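Local coordinates for protein putative oxidoreductase (Gluconobacter oxydans, PDB 3WJ7) that probably works as an NAD(P)-dependent oxidoreductase of the short-chain dehydrogenase/reductase family, built on a Rossmann-type fold, at residues Gln163-Leu166 against Arg167-Glu171. Residues are numbered along the deposited sequence; the frame is centred on the assembly and turned at random.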
loop_
_atom_site.group_PDB
_atom_site.type_symbol
_atom_site.label_atom_id
_atom_site.label_comp_id
_atom_site.label_asym_id
_atom_site.label_seq_id
_atom_site.Cartn_x
_atom_site.Cartn_y
_atom_site.Cartn_z
ATOM N N GLN A 163 8.590 12.643 -13.811
ATOM C CA GLN A 163 8.731 14.000 -13.238
ATOM C C GLN A 163 10.101 14.175 -12.614
ATOM O O GLN A 163 10.681 15.247 -12.726
ATOM C CB GLN A 163 7.641 14.362 -12.229
ATOM C CG GLN A 163 6.259 14.580 -12.847
ATOM C CD GLN A 163 6.241 15.663 -13.921
ATOM O OE1 GLN A 163 5.942 15.396 -15.074
ATOM N NE2 GLN A 163 6.573 16.892 -13.539
ATOM N N GLU A 164 10.627 13.118 -11.993
ATOM C CA GLU A 164 11.968 13.165 -11.459
ATOM C C GLU A 164 13.013 13.479 -12.527
ATOM O O GLU A 164 13.883 14.312 -12.332
ATOM C CB GLU A 164 12.329 11.853 -10.781
ATOM C CG GLU A 164 12.142 11.873 -9.290
ATOM C CD GLU A 164 13.379 12.362 -8.515
ATOM O OE1 GLU A 164 14.003 13.417 -8.862
ATOM O OE2 GLU A 164 13.716 11.673 -7.511
ATOM N N VAL A 165 12.946 12.776 -13.650
ATOM C CA VAL A 165 13.881 13.022 -14.704
ATOM C C VAL A 165 13.751 14.489 -15.147
ATOM O O VAL A 165 14.774 15.190 -15.255
ATOM C CB VAL A 165 13.704 12.017 -15.853
ATOM C CG1 VAL A 165 14.636 12.380 -16.995
ATOM C CG2 VAL A 165 13.993 10.598 -15.376
ATOM N N LEU A 166 12.525 14.974 -15.381
ATOM C CA LEU A 166 12.372 16.395 -15.790
ATOM C C LEU A 166 12.944 17.386 -14.752
ATOM O O LEU A 166 13.411 18.474 -15.135
ATOM C CB LEU A 166 10.925 16.783 -16.176
ATOM C CG LEU A 166 10.403 16.010 -17.383
ATOM C CD1 LEU A 166 8.891 16.076 -17.483
ATOM C CD2 LEU A 166 11.038 16.460 -18.681
ATOM N N ARG A 167 12.928 17.013 -13.468
ATOM C CA ARG A 167 13.439 17.901 -12.421
ATOM C C ARG A 167 14.962 17.926 -12.567
ATOM O O ARG A 167 15.569 18.986 -12.667
ATOM C CB ARG A 167 12.967 17.444 -11.015
ATOM C CG ARG A 167 13.119 18.461 -9.863
ATOM C CD ARG A 167 13.170 17.874 -8.429
ATOM N NE ARG A 167 13.680 16.496 -8.332
ATOM C CZ ARG A 167 14.914 16.098 -7.972
ATOM N NH1 ARG A 167 15.906 16.958 -7.638
ATOM N NH2 ARG A 167 15.154 14.788 -7.966
ATOM N N LEU A 168 15.569 16.749 -12.687
ATOM C CA LEU A 168 17.006 16.665 -12.878
ATOM C C LEU A 168 17.484 17.266 -14.181
ATOM O O LEU A 168 18.596 17.761 -14.247
ATOM C CB LEU A 168 17.490 15.221 -12.739
ATOM C CG LEU A 168 17.277 14.591 -11.357
ATOM C CD1 LEU A 168 17.450 13.085 -11.423
ATOM C CD2 LEU A 168 18.246 15.168 -10.337
ATOM N N ILE A 169 16.676 17.229 -15.228
ATOM C CA ILE A 169 17.080 17.882 -16.467
ATOM C C ILE A 169 17.180 19.406 -16.238
ATOM O O ILE A 169 18.122 20.049 -16.713
ATOM C CB ILE A 169 16.110 17.557 -17.624
ATOM C CG1 ILE A 169 16.275 16.102 -18.069
ATOM C CG2 ILE A 169 16.282 18.524 -18.805
ATOM C CD1 ILE A 169 15.170 15.614 -18.983
ATOM N N ARG A 170 16.221 19.975 -15.504
ATOM C CA ARG A 170 16.174 21.419 -15.290
ATOM C C ARG A 170 17.108 21.889 -14.169
ATOM O O ARG A 170 17.851 22.846 -14.320
ATOM C CB ARG A 170 14.752 21.882 -15.001
ATOM C CG ARG A 170 13.922 22.121 -16.241
ATOM C CD ARG A 170 13.189 23.463 -16.160
ATOM N NE ARG A 170 12.052 23.538 -17.093
ATOM C CZ ARG A 170 11.603 24.649 -17.688
ATOM N NH1 ARG A 170 12.192 25.831 -17.487
ATOM N NH2 ARG A 170 10.554 24.567 -18.507
ATOM N N GLU A 171 17.086 21.203 -13.048
ATOM C CA GLU A 171 17.825 21.691 -11.907
ATOM C C GLU A 171 19.313 21.377 -11.954
ATOM O O GLU A 171 20.103 22.047 -11.308
ATOM C CB GLU A 171 17.215 21.178 -10.598
ATOM C CG GLU A 171 15.880 21.813 -10.249
ATOM C CD GLU A 171 15.252 21.182 -9.011
ATOM O OE1 GLU A 171 15.742 20.110 -8.549
ATOM O OE2 GLU A 171 14.257 21.746 -8.497
#
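Arg167 and Glu164 run side by side along helix 153-172, and Arg167 also reaches Glu171, one turn further on. Starting at the backbone, CB of Arg167 lies between two carbonyls, 3.5 Å from Glu164 O and 3.6 Å from Gln163 O. CG stands anti to the backbone N (chi1 -165°), and a bend at chi3 swings the guanidinium back beside Glu164. Arg167 NE comes within 3.1 Å of Glu164 OE1, an atom of unsure place. NH2 pairs with that oxygen at the guanidinium edge, a salt bridge of doubtful modelled length. Arg167 NH1 turns the other way, forming a 3.3 Å hydrogen-bonded salt bridge (156°) to Glu171 OE1. Helical i to i+4 bonds join the backbone, Leu168 N to Glu164 O at 3.0 Å (173°). On the side turned to strand 176-185, Val165 CG1 meets Ile169 CD1 at 3.8 Å, while Leu166 CD2 lies 4.2 Å from Ile169 CD1. An alanine in place of Ile169 would probably leave both methyls without this partner and weaken packing against Ala176. Val165 and Leu168 face helix 95-115. This part of the helix thus separates apolar from charged residues, and the two carboxylates probably offset the positive charge of Arg167, which also lies near Arg107.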